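PDB 5HH7: origin of replication complex subunit 1B from Arabidopsis thaliana, which reads the unmodified histone H3 tail through its BAH-PHD cassette as part of the origin recognition complex, which binds replication origins, and also regulates transcription. Local coordinates for residues A[49-54]-A[206-211]; A[72-77]-A[91-96]. All blocks are in the same frame, centred on the assembly; numbering follows the deposited sequence.

Overall arrangement
The chain begins with strand 13-16, which joins the BAH sheet, and after a small two-stranded hairpin returns to it as strand 31-34, before a linker leads into the PHD finger. Residues 49-54 lie in this entry loop, and contact 1 joins them to residues 206-211, more than 150 residues later, at the start of strand 210-218 of the BAH domain. Contact 2, between 72-77 and 91-96, is nested inside that large loop and closes a short one within the zinc finger. The two contacts meet directly: Q54 N lies 2.8 Å from G73 O, a probable hydrogen bond, and Q54 also packs on F74. Contact 1 thus bridges the two domains, whereas contact 2 builds the interior of one.

Contact 1. Residues A[49-54]-A[206-211]; sequences EIEDCQ and DGDDVF
A small acidic contact, E51 against D208, marks the interface between the entry loop of the PHD finger and the turn that leads into strand 210-218 of the BAH domain. The segments bury just 56 Å² between them, and E51 OE2 stands 3.4 Å from D208 OD1. Both atoms are acceptors, so this is no hydrogen bond but a meeting of like charges, with the carboxylate planes turned 47° apart and the two side chains crossing at about a right angle.

Basic partners probably offset the repulsion. R123 NH1 forms salt bridges with both E51 OE1 and D208 OD1, R172 adds another at D208 OD1, and a basic side chain of the bound peptide pairs with E51 OE2. T121 OG1 is hydrogen-bonded to D208 OD2. E51 is extended beyond CG (chi2 173°), which carries its carboxylate across to the BAH side. D208 itself is buried, and its short side chain, with CG anti to the backbone N (chi1 -160°), holds the carboxylate where R172, R123 and T121 can grip it.

Residues 49-54 and 206-208 fall in regions that bind histone H3, and peptide atoms also bond to E49 O, G207 O and D208 N. Paired acids gathering arginines and a basic peptide side chain are consistent with an acidic, composite H3-tail site shared by the PHD finger and BAH domain.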
loop_
_atom_site.group_PDB
_atom_site.type_symbol
_atom_site.label_atom_id
_atom_site.label_comp_id
_atom_site.label_asym_id
_atom_site.label_seq_id
_atom_site.Cartn_x
_atom_site.Cartn_y
_atom_site.Cartn_z
ATOM N N GLU A 49 -14.379 0.965 1.063
ATOM C CA GLU A 49 -14.041 -0.387 1.487
ATOM C C GLU A 49 -14.031 -1.342 0.306
ATOM O O GLU A 49 -13.236 -2.281 0.258
ATOM C CB GLU A 49 -15.071 -0.904 2.503
ATOM C CG GLU A 49 -14.882 -0.428 3.929
ATOM C CD GLU A 49 -15.501 -1.370 4.945
ATOM O OE1 GLU A 49 -14.765 -2.202 5.509
ATOM O OE2 GLU A 49 -16.722 -1.276 5.182
ATOM N N ILE A 50 -14.935 -1.104 -0.640
ATOM C CA ILE A 50 -15.219 -2.064 -1.697
ATOM C C ILE A 50 -15.189 -1.418 -3.079
ATOM O O ILE A 50 -15.812 -0.380 -3.305
ATOM C CB ILE A 50 -16.602 -2.713 -1.474
ATOM C CG1 ILE A 50 -16.634 -3.450 -0.135
ATOM C CG2 ILE A 50 -16.954 -3.655 -2.617
ATOM C CD1 ILE A 50 -17.970 -4.071 0.177
ATOM N N GLU A 51 -14.469 -2.048 -4.004
ATOM C CA GLU A 51 -14.359 -1.553 -5.371
ATOM C C GLU A 51 -15.424 -2.166 -6.275
ATOM O O GLU A 51 -15.913 -3.266 -6.016
ATOM C CB GLU A 51 -12.969 -1.854 -5.934
ATOM C CG GLU A 51 -11.842 -1.162 -5.190
ATOM C CD GLU A 51 -10.472 -1.604 -5.662
ATOM O OE1 GLU A 51 -10.081 -1.233 -6.791
ATOM O OE2 GLU A 51 -9.788 -2.325 -4.905
ATOM N N ASP A 52 -15.778 -1.446 -7.335
ATOM C CA ASP A 52 -16.752 -1.923 -8.308
ATOM C C ASP A 52 -16.113 -2.928 -9.251
ATOM O O ASP A 52 -14.911 -2.873 -9.500
ATOM C CB ASP A 52 -17.290 -0.754 -9.137
ATOM C CG ASP A 52 -18.119 0.213 -8.321
ATOM O OD1 ASP A 52 -18.001 1.436 -8.547
ATOM O OD2 ASP A 52 -18.893 -0.251 -7.459
ATOM N N CYS A 53 -16.914 -3.845 -9.782
ATOM C CA CYS A 53 -16.440 -4.670 -10.880
ATOM C C CYS A 53 -16.360 -3.807 -12.128
ATOM O O CYS A 53 -17.251 -3.000 -12.394
ATOM C CB CYS A 53 -17.361 -5.851 -11.149
ATOM S SG CYS A 53 -16.991 -6.618 -12.743
ATOM N N GLN A 54 -15.297 -3.991 -12.900
ATOM C CA GLN A 54 -15.064 -3.167 -14.075
ATOM C C GLN A 54 -15.881 -3.622 -15.280
ATOM O O GLN A 54 -15.828 -3.002 -16.341
ATOM C CB GLN A 54 -13.575 -3.137 -14.413
ATOM C CG GLN A 54 -12.736 -2.450 -13.354
ATOM C CD GLN A 54 -13.208 -1.036 -13.082
ATOM O OE1 GLN A 54 -13.147 -0.173 -13.957
ATOM N NE2 GLN A 54 -13.695 -0.796 -11.871
ATOM N N ASP A 206 -5.401 -10.809 1.371
ATOM C CA ASP A 206 -5.359 -9.934 2.542
ATOM C C ASP A 206 -5.848 -8.503 2.309
ATOM O O ASP A 206 -5.769 -7.667 3.209
ATOM C CB ASP A 206 -3.956 -9.911 3.151
ATOM C CG ASP A 206 -3.603 -11.211 3.845
ATOM O OD1 ASP A 206 -4.506 -12.056 4.035
ATOM O OD2 ASP A 206 -2.425 -11.380 4.215
ATOM N N GLY A 207 -6.346 -8.218 1.110
ATOM C CA GLY A 207 -7.008 -6.948 0.864
ATOM C C GLY A 207 -6.230 -5.911 0.074
ATOM O O GLY A 207 -5.136 -6.169 -0.435
ATOM N N ASP A 208 -6.805 -4.716 -0.007
ATOM C CA ASP A 208 -6.326 -3.677 -0.916
ATOM C C ASP A 208 -5.041 -2.991 -0.456
ATOM O O ASP A 208 -4.357 -2.347 -1.249
ATOM C CB ASP A 208 -7.417 -2.620 -1.101
ATOM C CG ASP A 208 -7.218 -1.793 -2.349
ATOM O OD1 ASP A 208 -6.768 -2.365 -3.361
ATOM O OD2 ASP A 208 -7.520 -0.581 -2.320
ATOM N N ASP A 209 -4.717 -3.125 0.823
ATOM C CA ASP A 209 -3.635 -2.341 1.404
ATOM C C ASP A 209 -2.357 -3.149 1.605
ATOM O O ASP A 209 -1.567 -2.875 2.510
ATOM C CB ASP A 209 -4.116 -1.709 2.710
ATOM C CG ASP A 209 -5.346 -0.843 2.503
ATOM O OD1 ASP A 209 -5.269 0.101 1.690
ATOM O OD2 ASP A 209 -6.399 -1.128 3.111
ATOM N N VAL A 210 -2.154 -4.133 0.735
ATOM C CA VAL A 210 -0.985 -4.999 0.806
ATOM C C VAL A 210 0.024 -4.629 -0.274
ATOM O O VAL A 210 -0.319 -4.539 -1.454
ATOM C CB VAL A 210 -1.385 -6.480 0.652
ATOM C CG1 VAL A 210 -0.146 -7.371 0.563
ATOM C CG2 VAL A 210 -2.279 -6.908 1.809
ATOM N N PHE A 211 1.270 -4.416 0.134
ATOM C CA PHE A 211 2.318 -4.042 -0.807
ATOM C C PHE A 211 3.546 -4.922 -0.651
ATOM O O PHE A 211 3.731 -5.578 0.373
ATOM C CB PHE A 211 2.705 -2.572 -0.624
ATOM C CG PHE A 211 1.549 -1.633 -0.754
ATOM C CD1 PHE A 211 1.157 -1.169 -2.000
ATOM C CD2 PHE A 211 0.835 -1.234 0.364
ATOM C CE1 PHE A 211 0.075 -0.312 -2.125
ATOM C CE2 PHE A 211 -0.247 -0.377 0.246
ATOM C CZ PHE A 211 -0.626 0.082 -1.000
#

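Contact 2. Residues A[72-77]-A[91-96]; sequences GGFHLK and WICQFC. With ZN (zinc ion), chain D; ZN (zinc ion), chain C.
Strand 73-75 and the turn leading into helix 94-98 approach each other most closely at F74 and C93, whose CA atoms are 8.0 Å apart. That separation leaves room for side chains between the backbones, and F74 supplies most of the filling, within 170 Å² of buried surface.

The F74 ring reaches across with CG anti to its carbonyl carbon (chi1 -58°). C93 CB sits over one face, 3.4 Å from F74 CZ and 28° off the ring normal from the centroid, a CH-pi contact. The sulfur of C93 lies obliquely to the same ring. W91 meets F74 in an offset edge-to-face pair: its CH2 corner comes to 3.8 Å from F74 CD2, with the planes at 69°. More exposed, F95 brings CD2 to 4.3 Å from F74 CE1, edge to edge. A flat phenyl suits this place because it offers a face to C93 CB and an edge to F95. W91 also packs on I65 of strand 64-66 and on an apolar side chain of the bound peptide.

C93 has two further tasks. Its SG binds one zinc ion at 2.6 Å, a site completed by C67, C70 and C96, and as the N-cap it accepts from C96 N at 3.5 Å. H75, next to F74, binds the other zinc ion through ND1, together with C53, C56 and C78. Two zinc sites thus hold the PHD finger, and the F74 ring packs between its strand and the zinc-binding turn, directly against a ligand of one site.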
loop_
_atom_site.group_PDB
_atom_site.type_symbol
_atom_site.label_atom_id
_atom_site.label_comp_id
_atom_site.label_asym_id
_atom_site.label_seq_id
_atom_site.Cartn_x
_atom_site.Cartn_y
_atom_site.Cartn_z
ATOM N N GLY A 72 -7.662 -3.502 -11.450
ATOM C CA GLY A 72 -9.107 -3.384 -11.439
ATOM C C GLY A 72 -9.756 -4.621 -10.848
ATOM O O GLY A 72 -9.139 -5.688 -10.780
ATOM N N GLY A 73 -11.005 -4.480 -10.417
ATOM C CA GLY A 73 -11.747 -5.587 -9.843
ATOM C C GLY A 73 -12.672 -6.238 -10.851
ATOM O O GLY A 73 -13.265 -5.558 -11.690
ATOM N N PHE A 74 -12.786 -7.561 -10.777
ATOM C CA PHE A 74 -13.619 -8.324 -11.702
ATOM C C PHE A 74 -14.276 -9.507 -10.998
ATOM O O PHE A 74 -13.592 -10.324 -10.385
ATOM C CB PHE A 74 -12.785 -8.843 -12.880
ATOM C CG PHE A 74 -12.098 -7.762 -13.668
ATOM C CD1 PHE A 74 -12.701 -7.213 -14.789
ATOM C CD2 PHE A 74 -10.846 -7.300 -13.294
ATOM C CE1 PHE A 74 -12.070 -6.221 -15.516
ATOM C CE2 PHE A 74 -10.214 -6.305 -14.013
ATOM C CZ PHE A 74 -10.828 -5.763 -15.125
ATOM N N HIS A 75 -15.601 -9.596 -11.083
ATOM C CA HIS A 75 -16.310 -10.775 -10.595
ATOM C C HIS A 75 -15.890 -11.985 -11.425
ATOM O O HIS A 75 -15.760 -11.886 -12.646
ATOM C CB HIS A 75 -17.827 -10.584 -10.698
ATOM C CG HIS A 75 -18.401 -9.671 -9.657
ATOM N ND1 HIS A 75 -19.397 -8.761 -9.935
ATOM C CD2 HIS A 75 -18.132 -9.540 -8.337
ATOM C CE1 HIS A 75 -19.705 -8.096 -8.836
ATOM N NE2 HIS A 75 -18.955 -8.554 -7.850
ATOM N N LEU A 76 -15.674 -13.119 -10.763
ATOM C CA LEU A 76 -15.337 -14.359 -11.457
ATOM C C LEU A 76 -16.423 -14.742 -12.456
ATOM O O LEU A 76 -16.135 -15.117 -13.594
ATOM C CB LEU A 76 -15.148 -15.503 -10.457
ATOM C CG LEU A 76 -13.939 -15.469 -9.521
ATOM C CD1 LEU A 76 -14.009 -16.632 -8.544
ATOM C CD2 LEU A 76 -12.639 -15.509 -10.312
ATOM N N LYS A 77 -17.673 -14.633 -12.019
ATOM C CA LYS A 77 -18.825 -15.047 -12.814
ATOM C C LYS A 77 -19.052 -14.152 -14.025
ATOM O O LYS A 77 -19.886 -14.452 -14.877
ATOM C CB LYS A 77 -20.085 -15.014 -11.954
ATOM C CG LYS A 77 -20.516 -13.600 -11.596
ATOM C CD LYS A 77 -21.942 -13.562 -11.088
ATOM C CE LYS A 77 -22.472 -12.139 -11.066
ATOM N NZ LYS A 77 -22.465 -11.516 -12.417
ATOM N N TRP A 91 -2.496 -13.440 -13.328
ATOM C CA TRP A 91 -3.746 -13.219 -14.044
ATOM C C TRP A 91 -3.913 -11.754 -14.410
ATOM O O TRP A 91 -3.734 -10.874 -13.572
ATOM C CB TRP A 91 -4.949 -13.685 -13.223
ATOM C CG TRP A 91 -6.252 -13.540 -13.961
ATOM C CD1 TRP A 91 -6.813 -14.441 -14.822
ATOM C CD2 TRP A 91 -7.149 -12.422 -13.911
ATOM N NE1 TRP A 91 -8.004 -13.955 -15.307
ATOM C CE2 TRP A 91 -8.233 -12.719 -14.763
ATOM C CE3 TRP A 91 -7.141 -11.202 -13.227
ATOM C CZ2 TRP A 91 -9.298 -11.839 -14.950
ATOM C CZ3 TRP A 91 -8.200 -10.330 -13.414
ATOM C CH2 TRP A 91 -9.264 -10.655 -14.268
ATOM N N ILE A 92 -4.243 -11.502 -15.672
ATOM C CA ILE A 92 -4.615 -10.163 -16.109
ATOM C C ILE A 92 -5.960 -10.222 -16.813
ATOM O O ILE A 92 -6.354 -11.264 -17.340
ATOM C CB ILE A 92 -3.564 -9.534 -17.046
ATOM C CG1 ILE A 92 -3.420 -10.358 -18.327
ATOM C CG2 ILE A 92 -2.227 -9.392 -16.331
ATOM C CD1 ILE A 92 -2.537 -9.706 -19.372
ATOM N N CYS A 93 -6.666 -9.100 -16.820
ATOM C CA CYS A 93 -8.001 -9.066 -17.392
ATOM C C CYS A 93 -7.950 -8.942 -18.911
ATOM O O CYS A 93 -6.877 -8.803 -19.498
ATOM C CB CYS A 93 -8.792 -7.905 -16.810
ATOM S SG CYS A 93 -8.342 -6.323 -17.524
ATOM N N GLN A 94 -9.122 -8.987 -19.536
ATOM C CA GLN A 94 -9.230 -8.942 -20.990
ATOM C C GLN A 94 -8.733 -7.624 -21.577
ATOM O O GLN A 94 -8.160 -7.601 -22.665
ATOM C CB GLN A 94 -10.673 -9.198 -21.425
ATOM C CG GLN A 94 -11.699 -8.322 -20.727
ATOM C CD GLN A 94 -12.655 -9.121 -19.864
ATOM O OE1 GLN A 94 -12.254 -10.058 -19.173
ATOM N NE2 GLN A 94 -13.931 -8.756 -19.906
ATOM N N PHE A 95 -8.950 -6.530 -20.854
ATOM C CA PHE A 95 -8.549 -5.213 -21.333
ATOM C C PHE A 95 -7.032 -5.071 -21.377
ATOM O O PHE A 95 -6.486 -4.480 -22.307
ATOM C CB PHE A 95 -9.169 -4.113 -20.472
ATOM C CG PHE A 95 -10.668 -4.102 -20.500
ATOM C CD1 PHE A 95 -11.346 -3.633 -21.612
ATOM C CD2 PHE A 95 -11.399 -4.568 -19.421
ATOM C CE1 PHE A 95 -12.726 -3.626 -21.648
ATOM C CE2 PHE A 95 -12.779 -4.563 -19.450
ATOM C CZ PHE A 95 -13.444 -4.090 -20.564
ATOM N N CYS A 96 -6.355 -5.617 -20.373
ATOM C CA CYS A 96 -4.898 -5.581 -20.342
ATOM C C CYS A 96 -4.299 -6.626 -21.277
ATOM O O CYS A 96 -3.162 -6.490 -21.725
ATOM C CB CYS A 96 -4.381 -5.758 -18.915
ATOM S SG CYS A 96 -4.540 -4.263 -17.925
HETATM ZN ZN ZN D . -6.374 -5.186 -16.262
HETATM ZN ZN ZN C . -19.318 -8.110 -12.450
#